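Local atomic coordinates of fiber protein (Human adenovirus 21, PDB entry 3L88), a protein that forms the fibre that attaches the virus to its host cell, the C-terminal trimeric knob domain described here being the part that binds the receptor CD46. Residues N10-G15 with T106-F111; G44-Y49 with F193-E198; Q71-F76 with A166-W171; E128-G133 with S151-S156. One frame throughout, in Å; residues are numbered along the deposited sequence.

Contact 1 of 4, residues N10-G15 with T106-F111; sequences NTLWTG and TSSKAF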
loop_
_atom_site.group_PDB
_atom_site.type_symbol
_atom_site.label_atom_id
_atom_site.label_comp_id
_atom_site.label_asym_id
_atom_site.label_seq_id
_atom_site.Cartn_x
_atom_site.Cartn_y
_atom_site.Cartn_z
ATOM N N ASN C 10 6.883 19.764 -3.027
ATOM C CA ASN C 10 6.975 18.304 -3.080
ATOM C C ASN C 10 5.686 17.608 -3.500
ATOM O O ASN C 10 5.585 16.383 -3.418
ATOM C CB ASN C 10 7.404 17.745 -1.722
ATOM C CG ASN C 10 8.555 18.515 -1.111
ATOM O OD1 ASN C 10 8.404 19.138 -0.059
ATOM N ND2 ASN C 10 9.714 18.470 -1.762
ATOM N N THR C 11 4.692 18.379 -3.921
ATOM C CA THR C 11 3.372 17.818 -4.172
ATOM C C THR C 11 2.818 18.290 -5.509
ATOM O O THR C 11 2.766 19.488 -5.782
ATOM C CB THR C 11 2.374 18.167 -3.031
ATOM O OG1 THR C 11 2.904 17.731 -1.771
ATOM C CG2 THR C 11 1.038 17.490 -3.256
ATOM N N LEU C 12 2.430 17.335 -6.348
ATOM C CA LEU C 12 1.702 17.628 -7.580
ATOM C C LEU C 12 0.356 16.917 -7.530
ATOM O O LEU C 12 0.298 15.705 -7.332
ATOM C CB LEU C 12 2.502 17.155 -8.794
ATOM C CG LEU C 12 1.943 17.513 -10.171
ATOM C CD1 LEU C 12 2.064 19.010 -10.428
ATOM C CD2 LEU C 12 2.647 16.719 -11.257
ATOM N N TRP C 13 -0.728 17.675 -7.678
ATOM C CA TRP C 13 -2.054 17.130 -7.418
ATOM C C TRP C 13 -3.196 17.831 -8.150
ATOM O O TRP C 13 -2.997 18.843 -8.824
ATOM C CB TRP C 13 -2.332 17.085 -5.914
ATOM C CG TRP C 13 -2.572 18.424 -5.289
ATOM C CD1 TRP C 13 -2.475 19.646 -5.892
ATOM C CD2 TRP C 13 -2.904 18.682 -3.919
ATOM N NE1 TRP C 13 -2.749 20.644 -4.988
ATOM C CE2 TRP C 13 -3.016 20.078 -3.770
ATOM C CE3 TRP C 13 -3.124 17.865 -2.805
ATOM C CZ2 TRP C 13 -3.349 20.674 -2.556
ATOM C CZ3 TRP C 13 -3.447 18.461 -1.598
ATOM C CH2 TRP C 13 -3.558 19.852 -1.483
ATOM N N THR C 14 -4.393 17.267 -8.008
ATOM C CA THR C 14 -5.589 17.790 -8.650
ATOM C C THR C 14 -6.233 18.866 -7.788
ATOM O O THR C 14 -7.240 19.457 -8.176
ATOM C CB THR C 14 -6.627 16.679 -8.855
ATOM O OG1 THR C 14 -6.842 15.996 -7.614
ATOM C CG2 THR C 14 -6.148 15.686 -9.894
ATOM N N GLY C 15 -5.664 19.098 -6.608
ATOM C CA GLY C 15 -6.335 19.874 -5.578
ATOM C C GLY C 15 -7.321 19.002 -4.831
ATOM O O GLY C 15 -7.675 17.921 -5.294
ATOM N N THR C 106 10.227 25.747 -12.736
ATOM C CA THR C 106 9.022 25.567 -13.539
ATOM C C THR C 106 8.927 24.147 -14.095
ATOM O O THR C 106 8.548 23.943 -15.250
ATOM C CB THR C 106 8.960 26.578 -14.702
ATOM O OG1 THR C 106 10.146 26.470 -15.500
ATOM C CG2 THR C 106 8.839 28.001 -14.168
ATOM N N SER C 107 9.251 23.167 -13.255
ATOM C CA SER C 107 9.295 21.774 -13.682
ATOM C C SER C 107 8.395 20.878 -12.830
ATOM O O SER C 107 8.478 20.885 -11.598
ATOM C CB SER C 107 10.734 21.257 -13.646
ATOM O OG SER C 107 10.828 19.980 -14.252
ATOM N N SER C 108 7.513 20.137 -13.494
ATOM C CA SER C 108 6.852 18.987 -12.885
ATOM C C SER C 108 7.518 17.704 -13.362
ATOM O O SER C 108 7.052 16.602 -13.069
ATOM C CB SER C 108 5.367 18.964 -13.243
ATOM O OG SER C 108 4.735 20.171 -12.857
ATOM N N LYS C 109 8.614 17.859 -14.099
ATOM C CA LYS C 109 9.348 16.724 -14.644
ATOM C C LYS C 109 9.745 15.727 -13.560
ATOM O O LYS C 109 9.742 14.513 -13.783
ATOM C CB LYS C 109 10.593 17.210 -15.392
ATOM C CG LYS C 109 11.343 16.111 -16.133
ATOM C CD LYS C 109 12.637 16.637 -16.736
ATOM C CE LYS C 109 13.488 15.507 -17.307
ATOM N NZ LYS C 109 14.884 15.949 -17.593
ATOM N N ALA C 110 10.081 16.245 -12.385
ATOM C CA ALA C 110 10.612 15.416 -11.308
ATOM C C ALA C 110 9.550 14.521 -10.662
ATOM O O ALA C 110 9.872 13.650 -9.857
ATOM C CB ALA C 110 11.299 16.281 -10.268
ATOM N N PHE C 111 8.292 14.721 -11.043
ATOM C CA PHE C 111 7.180 13.924 -10.527
ATOM C C PHE C 111 6.836 12.758 -11.455
ATOM O O PHE C 111 6.050 11.879 -11.096
ATOM C CB PHE C 111 5.938 14.802 -10.339
ATOM C CG PHE C 111 6.043 15.773 -9.198
ATOM C CD1 PHE C 111 6.499 17.063 -9.411
ATOM C CD2 PHE C 111 5.669 15.404 -7.914
ATOM C CE1 PHE C 111 6.598 17.964 -8.365
ATOM C CE2 PHE C 111 5.758 16.300 -6.864
ATOM C CZ PHE C 111 6.225 17.582 -7.090
#
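The aromatic ring of Phe-111 receives an aliphatic carbon on one face and a peptide group at its edge, and the two segments meet without a single hydrogen bond. Leu-12 CB stands over the middle of the ring, 3.7 Å from the Phe-111 centroid and only 11° off the normal, a CH-pi contact. At the rim, Phe-111 CE2 comes to 3.5 Å from Asn-10 O, and Phe-111 CZ to 3.6 Å from Thr-11 N, so the ring is wedged against the start of strand 11-13. Leu-12 CG lies opposite the backbone N (chi1 -174°), which carries the branch toward the base of the ring and Ser-108: Leu-12 CD2 rests 3.9 Å from Phe-111 CB, and Leu-12 CD1 3.8 Å from Ser-108 OG. The loop side is shaped by its own bonds. Lys-109 N donates to Ser-107 OG in an ST turn, and Phe-111 N donates to Ser-108 O at 3.0 Å in the short 3-10 segment. Elsewhere on the loop, the carbonyls of Ala-110 and Phe-111 accept bonds from Arg-197 and Tyr-195, while Thr-11 packs on Gly-43 of the second subunit. The chemistry across the contact is therefore mainly dispersion, with a carbonyl oxygen beside the weakly positive C-H rim of the ring; the polar ties that hold the loop are its own turn bonds and those from Arg-197 and Tyr-195.

Contact 2 of 4, residues G44-Y49 with F193-E198; sequences GLVNGY and FSYIRE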
loop_
_atom_site.group_PDB
_atom_site.type_symbol
_atom_site.label_atom_id
_atom_site.label_comp_id
_atom_site.label_asym_id
_atom_site.label_seq_id
_atom_site.Cartn_x
_atom_site.Cartn_y
_atom_site.Cartn_z
ATOM N N GLY C 44 13.765 8.731 -4.024
ATOM C CA GLY C 44 13.802 8.213 -5.378
ATOM C C GLY C 44 12.483 7.756 -5.948
ATOM O O GLY C 44 12.415 7.366 -7.091
ATOM N N LEU C 45 11.436 7.802 -5.143
ATOM C CA LEU C 45 10.104 7.441 -5.590
ATOM C C LEU C 45 9.150 8.592 -5.563
ATOM O O LEU C 45 9.387 9.592 -4.936
ATOM C CB LEU C 45 9.507 6.355 -4.721
ATOM C CG LEU C 45 10.387 5.189 -4.383
ATOM C CD1 LEU C 45 9.935 4.617 -3.076
ATOM C CD2 LEU C 45 10.292 4.180 -5.479
ATOM N N VAL C 46 8.029 8.399 -6.231
ATOM C CA VAL C 46 6.838 9.181 -5.990
ATOM C C VAL C 46 5.856 8.360 -5.164
ATOM O O VAL C 46 5.641 7.190 -5.437
ATOM C CB VAL C 46 6.198 9.651 -7.333
ATOM C CG1 VAL C 46 4.722 9.889 -7.202
ATOM C CG2 VAL C 46 6.873 10.895 -7.824
ATOM N N ASN C 47 5.295 8.973 -4.130
ATOM C CA ASN C 47 4.167 8.371 -3.412
ATOM C C ASN C 47 2.830 8.861 -3.954
ATOM O O ASN C 47 2.618 10.069 -4.109
ATOM C CB ASN C 47 4.249 8.663 -1.914
ATOM C CG ASN C 47 5.169 7.716 -1.187
ATOM O OD1 ASN C 47 5.760 6.819 -1.791
ATOM N ND2 ASN C 47 5.306 7.911 0.116
ATOM N N GLY C 48 1.933 7.919 -4.227
ATOM C CA GLY C 48 0.729 8.212 -4.991
ATOM C C GLY C 48 -0.559 7.894 -4.258
ATOM O O GLY C 48 -0.631 6.952 -3.467
ATOM N N TYR C 49 -1.594 8.661 -4.572
ATOM C CA TYR C 49 -2.901 8.509 -3.956
ATOM C C TYR C 49 -3.935 8.854 -5.021
ATOM O O TYR C 49 -3.893 9.937 -5.608
ATOM C CB TYR C 49 -3.016 9.468 -2.763
ATOM C CG TYR C 49 -4.383 9.540 -2.110
ATOM C CD1 TYR C 49 -5.452 10.158 -2.750
ATOM C CD2 TYR C 49 -4.574 9.082 -0.809
ATOM C CE1 TYR C 49 -6.690 10.260 -2.140
ATOM C CE2 TYR C 49 -5.809 9.180 -0.187
ATOM C CZ TYR C 49 -6.863 9.767 -0.858
ATOM O OH TYR C 49 -8.091 9.861 -0.245
ATOM N N PHE C 193 0.068 3.897 -4.125
ATOM C CA PHE C 193 1.092 3.337 -4.991
ATOM C C PHE C 193 2.377 4.150 -4.957
ATOM O O PHE C 193 2.389 5.315 -4.548
ATOM C CB PHE C 193 0.575 3.225 -6.424
ATOM C CG PHE C 193 0.181 4.541 -7.025
ATOM C CD1 PHE C 193 -1.082 5.073 -6.795
ATOM C CD2 PHE C 193 1.074 5.252 -7.812
ATOM C CE1 PHE C 193 -1.441 6.285 -7.332
ATOM C CE2 PHE C 193 0.721 6.465 -8.354
ATOM C CZ PHE C 193 -0.537 6.986 -8.115
ATOM N N SER C 194 3.466 3.510 -5.362
ATOM C CA SER C 194 4.737 4.192 -5.558
ATOM C C SER C 194 5.272 3.817 -6.928
ATOM O O SER C 194 4.904 2.779 -7.481
ATOM C CB SER C 194 5.748 3.779 -4.485
ATOM O OG SER C 194 5.348 4.214 -3.198
ATOM N N TYR C 195 6.127 4.671 -7.477
ATOM C CA TYR C 195 6.924 4.304 -8.633
ATOM C C TYR C 195 8.219 5.086 -8.660
ATOM O O TYR C 195 8.345 6.120 -8.002
ATOM C CB TYR C 195 6.143 4.502 -9.933
ATOM C CG TYR C 195 5.661 5.919 -10.183
ATOM C CD1 TYR C 195 6.555 6.934 -10.503
ATOM C CD2 TYR C 195 4.303 6.225 -10.168
ATOM C CE1 TYR C 195 6.114 8.219 -10.752
ATOM C CE2 TYR C 195 3.853 7.504 -10.427
ATOM C CZ TYR C 195 4.760 8.493 -10.726
ATOM O OH TYR C 195 4.315 9.763 -10.978
ATOM N N ILE C 196 9.192 4.567 -9.397
ATOM C CA ILE C 196 10.487 5.216 -9.514
ATOM C C ILE C 196 10.363 6.450 -10.399
ATOM O O ILE C 196 9.874 6.363 -11.523
ATOM C CB ILE C 196 11.532 4.256 -10.094
ATOM C CG1 ILE C 196 11.679 3.036 -9.182
ATOM C CG2 ILE C 196 12.858 4.969 -10.269
ATOM C CD1 ILE C 196 12.236 1.806 -9.867
ATOM N N ARG C 197 10.760 7.602 -9.870
ATOM C CA ARG C 197 10.512 8.868 -10.548
ATOM C C ARG C 197 11.682 9.330 -11.412
ATOM O O ARG C 197 12.804 8.843 -11.272
ATOM C CB ARG C 197 10.127 9.959 -9.550
ATOM C CG ARG C 197 11.205 10.287 -8.538
ATOM C CD ARG C 197 10.743 11.382 -7.593
ATOM N NE ARG C 197 11.837 11.879 -6.770
ATOM C CZ ARG C 197 12.629 12.890 -7.111
ATOM N NH1 ARG C 197 12.447 13.521 -8.261
ATOM N NH2 ARG C 197 13.609 13.270 -6.302
ATOM N N GLU C 198 11.400 10.277 -12.302
ATOM C CA GLU C 198 12.364 10.734 -13.294
ATOM C C GLU C 198 13.428 11.642 -12.681
ATOM O O GLU C 198 13.194 12.290 -11.664
ATOM C CB GLU C 198 11.637 11.457 -14.431
ATOM C CG GLU C 198 12.551 12.033 -15.503
ATOM C CD GLU C 198 13.205 10.965 -16.360
ATOM O OE1 GLU C 198 12.573 9.913 -16.606
ATOM O OE2 GLU C 198 14.354 11.185 -16.798
#
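Val-46 lies over one face of the Tyr-195 ring, its CB 3.7 Å from Tyr-195 CE1, the two side chains running alongside each other. Two pairs further along, Phe-193 lays its ring against bare backbone: Gly-48 CA sits 3.7 Å from the Phe-193 centroid, which the absence of a side chain permits. Both aromatic residues place CG between the backbone N and the carbonyl carbon (chi1 60° in Phe-193), which swings each ring across to strand 45-49. The strands are antiparallel. Val-46 and Tyr-195 form a hydrogen-bonded pair, with Val-46 N to Tyr-195 O at 2.9 Å. In the next such pair Gly-48 N reaches Phe-193 O at 2.7 Å, whereas the return bond, Phe-193 N to Gly-48 O, is 3.2 Å. Beyond the strand, Arg-197 N gives a nearly straight bond to Gly-44 O, and Arg-197 CB packs against Val-46 CG2 while its NE donates to Gly-43 O. Ser-194, on the face away from the rings, meets Phe-192, and Leu-45 meets Val-40, both of the third subunit. Backbone polar groups are thus largely paired along the strands, while the Val-46, Tyr-195 and Phe-193 face packs mainly inside the knob, though Phe-193 also meets the third subunit.

Contact 3 of 4, residues Q71-F76 with A166-W171; sequences QLRLYF and AIQFEW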
loop_
_atom_site.group_PDB
_atom_site.type_symbol
_atom_site.label_atom_id
_atom_site.label_comp_id
_atom_site.label_asym_id
_atom_site.label_seq_id
_atom_site.Cartn_x
_atom_site.Cartn_y
_atom_site.Cartn_z
ATOM N N GLN C 71 -11.255 3.789 -17.676
ATOM C CA GLN C 71 -9.866 4.028 -18.049
ATOM C C GLN C 71 -9.585 5.516 -18.191
ATOM O O GLN C 71 -10.230 6.202 -18.983
ATOM C CB GLN C 71 -9.536 3.310 -19.359
ATOM C CG GLN C 71 -8.047 3.098 -19.597
ATOM C CD GLN C 71 -7.746 2.531 -20.980
ATOM O OE1 GLN C 71 -7.808 3.243 -21.984
ATOM N NE2 GLN C 71 -7.398 1.248 -21.034
ATOM N N LEU C 72 -8.614 6.008 -17.429
ATOM C CA LEU C 72 -8.153 7.383 -17.570
ATOM C C LEU C 72 -6.690 7.410 -17.999
ATOM O O LEU C 72 -5.819 6.915 -17.285
ATOM C CB LEU C 72 -8.335 8.146 -16.255
ATOM C CG LEU C 72 -9.741 8.149 -15.650
ATOM C CD1 LEU C 72 -9.774 8.908 -14.323
ATOM C CD2 LEU C 72 -10.743 8.734 -16.634
ATOM N N ARG C 73 -6.429 7.967 -19.179
ATOM C CA ARG C 73 -5.063 8.105 -19.689
ATOM C C ARG C 73 -4.560 9.535 -19.525
ATOM O O ARG C 73 -5.177 10.482 -20.016
ATOM C CB ARG C 73 -4.998 7.712 -21.166
ATOM C CG ARG C 73 -5.227 6.234 -21.434
ATOM C CD ARG C 73 -5.233 5.941 -22.923
ATOM N NE ARG C 73 -6.176 6.800 -23.632
ATOM C CZ ARG C 73 -7.483 6.563 -23.722
ATOM N NH1 ARG C 73 -8.006 5.484 -23.150
ATOM N NH2 ARG C 73 -8.269 7.404 -24.384
ATOM N N LEU C 74 -3.448 9.692 -18.816
ATOM C CA LEU C 74 -2.825 10.998 -18.681
ATOM C C LEU C 74 -1.529 11.034 -19.480
ATOM O O LEU C 74 -0.693 10.144 -19.357
ATOM C CB LEU C 74 -2.543 11.327 -17.215
ATOM C CG LEU C 74 -3.575 11.010 -16.127
ATOM C CD1 LEU C 74 -3.412 11.980 -14.961
ATOM C CD2 LEU C 74 -4.998 11.048 -16.648
ATOM N N TYR C 75 -1.377 12.059 -20.309
ATOM C CA TYR C 75 -0.160 12.245 -21.084
ATOM C C TYR C 75 0.497 13.568 -20.715
ATOM O O TYR C 75 -0.183 14.579 -20.522
ATOM C CB TYR C 75 -0.470 12.215 -22.585
ATOM C CG TYR C 75 -1.094 10.916 -23.055
ATOM C CD1 TYR C 75 -0.327 9.760 -23.185
ATOM C CD2 TYR C 75 -2.447 10.845 -23.368
ATOM C CE1 TYR C 75 -0.888 8.577 -23.614
ATOM C CE2 TYR C 75 -3.020 9.663 -23.795
ATOM C CZ TYR C 75 -2.235 8.532 -23.917
ATOM O OH TYR C 75 -2.791 7.352 -24.350
ATOM N N PHE C 76 1.823 13.555 -20.619
ATOM C CA PHE C 76 2.575 14.743 -20.240
ATOM C C PHE C 76 3.662 15.047 -21.258
ATOM O O PHE C 76 4.291 14.137 -21.797
ATOM C CB PHE C 76 3.210 14.561 -18.857
ATOM C CG PHE C 76 2.233 14.163 -17.791
ATOM C CD1 PHE C 76 1.679 15.118 -16.952
ATOM C CD2 PHE C 76 1.869 12.832 -17.624
ATOM C CE1 PHE C 76 0.788 14.755 -15.958
ATOM C CE2 PHE C 76 0.971 12.461 -16.642
ATOM C CZ PHE C 76 0.427 13.425 -15.807
ATOM N N ALA C 166 3.665 9.153 -19.499
ATOM C CA ALA C 166 2.259 8.758 -19.453
ATOM C C ALA C 166 1.922 7.978 -18.189
ATOM O O ALA C 166 2.716 7.155 -17.729
ATOM C CB ALA C 166 1.894 7.948 -20.685
ATOM N N ILE C 167 0.740 8.243 -17.642
ATOM C CA ILE C 167 0.183 7.445 -16.552
ATOM C C ILE C 167 -1.251 7.043 -16.887
ATOM O O ILE C 167 -2.099 7.890 -17.175
ATOM C CB ILE C 167 0.188 8.230 -15.219
ATOM C CG1 ILE C 167 1.573 8.839 -14.964
ATOM C CG2 ILE C 167 -0.261 7.338 -14.073
ATOM C CD1 ILE C 167 1.708 9.554 -13.644
ATOM N N GLN C 168 -1.520 5.745 -16.862
ATOM C CA GLN C 168 -2.854 5.247 -17.160
ATOM C C GLN C 168 -3.462 4.490 -15.982
ATOM O O GLN C 168 -2.888 3.516 -15.499
ATOM C CB GLN C 168 -2.826 4.353 -18.397
ATOM C CG GLN C 168 -4.180 3.767 -18.763
ATOM C CD GLN C 168 -4.088 2.744 -19.872
ATOM O OE1 GLN C 168 -4.053 1.541 -19.617
ATOM N NE2 GLN C 168 -4.027 3.218 -21.112
ATOM N N PHE C 169 -4.627 4.949 -15.529
ATOM C CA PHE C 169 -5.393 4.262 -14.491
ATOM C C PHE C 169 -6.554 3.477 -15.095
ATOM O O PHE C 169 -7.297 3.991 -15.933
ATOM C CB PHE C 169 -5.953 5.272 -13.487
ATOM C CG PHE C 169 -4.910 6.133 -12.843
ATOM C CD1 PHE C 169 -4.198 5.679 -11.748
ATOM C CD2 PHE C 169 -4.663 7.410 -13.315
ATOM C CE1 PHE C 169 -3.241 6.477 -11.145
ATOM C CE2 PHE C 169 -3.708 8.211 -12.726
ATOM C CZ PHE C 169 -3.001 7.748 -11.630
ATOM N N GLU C 170 -6.734 2.243 -14.641
ATOM C CA GLU C 170 -7.853 1.437 -15.095
ATOM C C GLU C 170 -8.491 0.675 -13.943
ATOM O O GLU C 170 -7.827 -0.116 -13.278
ATOM C CB GLU C 170 -7.403 0.465 -16.185
ATOM C CG GLU C 170 -8.535 -0.368 -16.778
ATOM C CD GLU C 170 -8.091 -1.181 -17.978
ATOM O OE1 GLU C 170 -7.436 -0.617 -18.882
ATOM O OE2 GLU C 170 -8.404 -2.387 -18.022
ATOM N N TRP C 171 -9.779 0.923 -13.717
ATOM C CA TRP C 171 -10.563 0.170 -12.745
ATOM C C TRP C 171 -11.442 -0.854 -13.458
ATOM O O TRP C 171 -12.108 -0.537 -14.447
ATOM C CB TRP C 171 -11.451 1.110 -11.922
ATOM C CG TRP C 171 -10.705 2.027 -11.004
ATOM C CD1 TRP C 171 -10.442 1.827 -9.677
ATOM C CD2 TRP C 171 -10.157 3.313 -11.331
ATOM N NE1 TRP C 171 -9.761 2.904 -9.163
ATOM C CE2 TRP C 171 -9.574 3.829 -10.157
ATOM C CE3 TRP C 171 -10.101 4.075 -12.504
ATOM C CZ2 TRP C 171 -8.937 5.070 -10.122
ATOM C CZ3 TRP C 171 -9.476 5.311 -12.466
ATOM C CH2 TRP C 171 -8.904 5.797 -11.283
#
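Leu-72, Leu-74, Ile-167 and Phe-169 form the buried centre of this antiparallel strand pair, with Phe-76 and Trp-171 at its two ends. Leu-72 CD1 comes up to the edge of the indole, 4.1 Å from Trp-171 CZ3, and Leu-74 CD1 likewise approaches the rim of the neighbouring ring, 4.4 Å from Phe-169 CE2. At the far end Phe-76 CE2 touches Ile-167 CG1 at 4.0 Å. Between the layers of side chains, Leu-72 with Phe-169 and Leu-74 with Ile-167 are hydrogen-bonded pairs, each exchanging two backbone bonds. The opposite face begins with Tyr-75, whose CD1 lies 3.8 Å from Ala-166 CB, and turns polar further along. Gln-168 extends with CG anti to its backbone N (chi1 179°), which brings its amide over that of Gln-71; the planes are stacked 13° apart, with Gln-71 CD 3.8 Å from Gln-168 CD. Gln-71 NE2 then donates to Glu-170 OE1 at 2.8 Å, in its own amide plane but on the anti side of the carboxylate and tilted out of the carboxylate plane. Arg-73 runs beside Gln-168, and its guanidinium forms a salt bridge with Glu-26. Strand 67-76 is one of the two outermost in this chain's four-stranded sheet, and strand 165-174 pairs on its other side with strand 145-154; the apolar face packs on Leu-35 and Leu-37 of strand 33-42 and Val-50 of strand 45-54, in the second sheet.

Contact 4 of 4, residues E128-G133 with S151-S156; sequences ENYIHG and SIMLNS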
loop_
_atom_site.group_PDB
_atom_site.type_symbol
_atom_site.label_atom_id
_atom_site.label_comp_id
_atom_site.label_asym_id
_atom_site.label_seq_id
_atom_site.Cartn_x
_atom_site.Cartn_y
_atom_site.Cartn_z
ATOM N N GLU C 128 6.393 -5.124 -17.003
ATOM C CA GLU C 128 7.142 -4.367 -16.005
ATOM C C GLU C 128 6.695 -2.915 -15.900
ATOM O O GLU C 128 7.177 -2.173 -15.041
ATOM C CB GLU C 128 8.642 -4.428 -16.295
ATOM C CG GLU C 128 9.288 -5.739 -15.912
ATOM C CD GLU C 128 10.540 -6.016 -16.716
ATOM O OE1 GLU C 128 11.484 -5.199 -16.645
ATOM O OE2 GLU C 128 10.575 -7.049 -17.420
ATOM N N ASN C 129 5.779 -2.509 -16.774
ATOM C CA ASN C 129 5.271 -1.140 -16.765
ATOM C C ASN C 129 4.003 -1.004 -15.930
ATOM O O ASN C 129 3.434 0.082 -15.811
ATOM C CB ASN C 129 4.995 -0.655 -18.188
ATOM C CG ASN C 129 6.255 -0.442 -18.984
ATOM O OD1 ASN C 129 7.007 -1.382 -19.236
ATOM N ND2 ASN C 129 6.486 0.798 -19.408
ATOM N N TYR C 130 3.557 -2.116 -15.365
ATOM C CA TYR C 130 2.261 -2.174 -14.704
ATOM C C TYR C 130 2.371 -2.219 -13.178
ATOM O O TYR C 130 3.202 -2.938 -12.626
ATOM C CB TYR C 130 1.474 -3.390 -15.193
ATOM C CG TYR C 130 0.813 -3.203 -16.535
ATOM C CD1 TYR C 130 -0.475 -2.688 -16.633
ATOM C CD2 TYR C 130 1.457 -3.577 -17.704
ATOM C CE1 TYR C 130 -1.097 -2.528 -17.865
ATOM C CE2 TYR C 130 0.844 -3.427 -18.940
ATOM C CZ TYR C 130 -0.432 -2.901 -19.013
ATOM O OH TYR C 130 -1.043 -2.749 -20.234
ATOM N N ILE C 131 1.510 -1.458 -12.510
ATOM C CA ILE C 131 1.206 -1.698 -11.104
ATOM C C ILE C 131 -0.205 -2.260 -10.980
ATOM O O ILE C 131 -1.123 -1.811 -11.665
ATOM C CB ILE C 131 1.310 -0.410 -10.267
ATOM C CG1 ILE C 131 2.760 0.081 -10.212
ATOM C CG2 ILE C 131 0.764 -0.637 -8.867
ATOM C CD1 ILE C 131 2.889 1.528 -9.775
ATOM N N HIS C 132 -0.365 -3.262 -10.124
ATOM C CA HIS C 132 -1.655 -3.915 -9.954
ATOM C C HIS C 132 -2.067 -3.966 -8.490
ATOM O O HIS C 132 -1.231 -4.105 -7.603
ATOM C CB HIS C 132 -1.613 -5.328 -10.524
ATOM C CG HIS C 132 -1.386 -5.376 -12.000
ATOM N ND1 HIS C 132 -0.245 -5.909 -12.559
ATOM C CD2 HIS C 132 -2.162 -4.978 -13.035
ATOM C CE1 HIS C 132 -0.327 -5.836 -13.875
ATOM N NE2 HIS C 132 -1.481 -5.275 -14.190
ATOM N N GLY C 133 -3.367 -3.868 -8.241
ATOM C CA GLY C 133 -3.873 -3.900 -6.876
ATOM C C GLY C 133 -5.384 -3.890 -6.820
ATOM O O GLY C 133 -6.054 -4.097 -7.834
ATOM N N SER C 151 -5.321 -1.216 -12.071
ATOM C CA SER C 151 -3.997 -1.331 -12.659
ATOM C C SER C 151 -3.522 0.012 -13.191
ATOM O O SER C 151 -4.275 0.756 -13.814
ATOM C CB SER C 151 -3.976 -2.387 -13.760
ATOM O OG SER C 151 -4.599 -1.903 -14.929
ATOM N N ILE C 152 -2.275 0.336 -12.886
ATOM C CA ILE C 152 -1.659 1.564 -13.359
ATOM C C ILE C 152 -0.544 1.234 -14.350
ATOM O O ILE C 152 0.408 0.533 -14.012
ATOM C CB ILE C 152 -1.066 2.350 -12.185
ATOM C CG1 ILE C 152 -2.165 2.676 -11.170
ATOM C CG2 ILE C 152 -0.366 3.603 -12.682
ATOM C CD1 ILE C 152 -1.676 3.428 -9.947
ATOM N N MET C 153 -0.685 1.703 -15.584
ATOM C CA MET C 153 0.373 1.526 -16.577
ATOM C C MET C 153 1.215 2.790 -16.696
ATOM O O MET C 153 0.687 3.879 -16.924
ATOM C CB MET C 153 -0.201 1.144 -17.941
ATOM C CG MET C 153 0.814 0.475 -18.861
ATOM S SD MET C 153 0.464 0.699 -20.617
ATOM C CE MET C 153 -1.253 0.185 -20.695
ATOM N N LEU C 154 2.524 2.640 -16.522
ATOM C CA LEU C 154 3.435 3.774 -16.619
ATOM C C LEU C 154 4.122 3.839 -17.981
ATOM O O LEU C 154 4.697 2.851 -18.453
ATOM C CB LEU C 154 4.471 3.731 -15.494
ATOM C CG LEU C 154 3.914 3.785 -14.071
ATOM C CD1 LEU C 154 5.030 3.572 -13.067
ATOM C CD2 LEU C 154 3.191 5.098 -13.812
ATOM N N ASN C 155 4.041 5.008 -18.610
ATOM C CA ASN C 155 4.643 5.219 -19.917
ATOM C C ASN C 155 4.210 4.160 -20.924
ATOM O O ASN C 155 3.030 4.059 -21.263
ATOM C CB ASN C 155 6.165 5.275 -19.793
ATOM C CG ASN C 155 6.634 6.454 -18.952
ATOM O OD1 ASN C 155 5.991 7.507 -18.921
ATOM N ND2 ASN C 155 7.750 6.280 -18.255
ATOM N N SER C 156 5.167 3.378 -21.409
ATOM C CA SER C 156 4.868 2.258 -22.301
ATOM C C SER C 156 4.308 2.670 -23.667
ATOM O O SER C 156 4.732 2.149 -24.695
ATOM C CB SER C 156 3.922 1.265 -21.628
ATOM O OG SER C 156 3.494 0.284 -22.558
#
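With CG anti to the carbonyl carbon in Tyr-130 (chi1 -79°) and anti to the backbone N in Met-153 (chi1 -159°), the two side chains run side by side. Met-153 CG sits over one face of the ring, 3.7 Å from the Tyr-130 centroid, and Met-153 SD follows obliquely at 4.7 Å from the same centroid, a Met-aromatic contact. On the other face of the sheet Ile-131 CB meets Ile-152 CB at 4.1 Å, and these residues exchange two backbone bonds. Asn-129 grips the end of the neighbouring strand twice: its O accepts from Leu-154 N at 2.8 Å, and its ND2 gives a nearly straight bond to Leu-154 O at 2.9 Å. That ND2 also donates to Pro-119 O, so both amide protons are probably used. Ile-131 reaches Phe-192, and Tyr-130 reaches Arg-143, both of the third subunit. The arrangement is an antiparallel beta hairpin, strands 130-138 and 145-154, at one edge of a sheet of the knob.

How the contacts relate
Contacts 3 and 4 share a sheet: Gln-168 O accepts from Met-153 N at 2.9 Å, and Ala-166 O from Asn-155 N at 2.7 Å. Contact 2 lies on the other sheet and packs against the apolar side of both, Phe-193 CD1 lying 3.6 Å from Ile-152 CD1 and Phe-193 CZ 4.1 Å from Phe-169 CE1. Contact 1 joins this core through contact 2, where Tyr-195 OH is 2.7 Å from Phe-111 O and Arg-197 NH1 3.0 Å from Ala-110 O; its centre is about 20 Å from that of contact 4. Contacts 2 and 4 both touch the third subunit, whereas contact 3 stays within its chain.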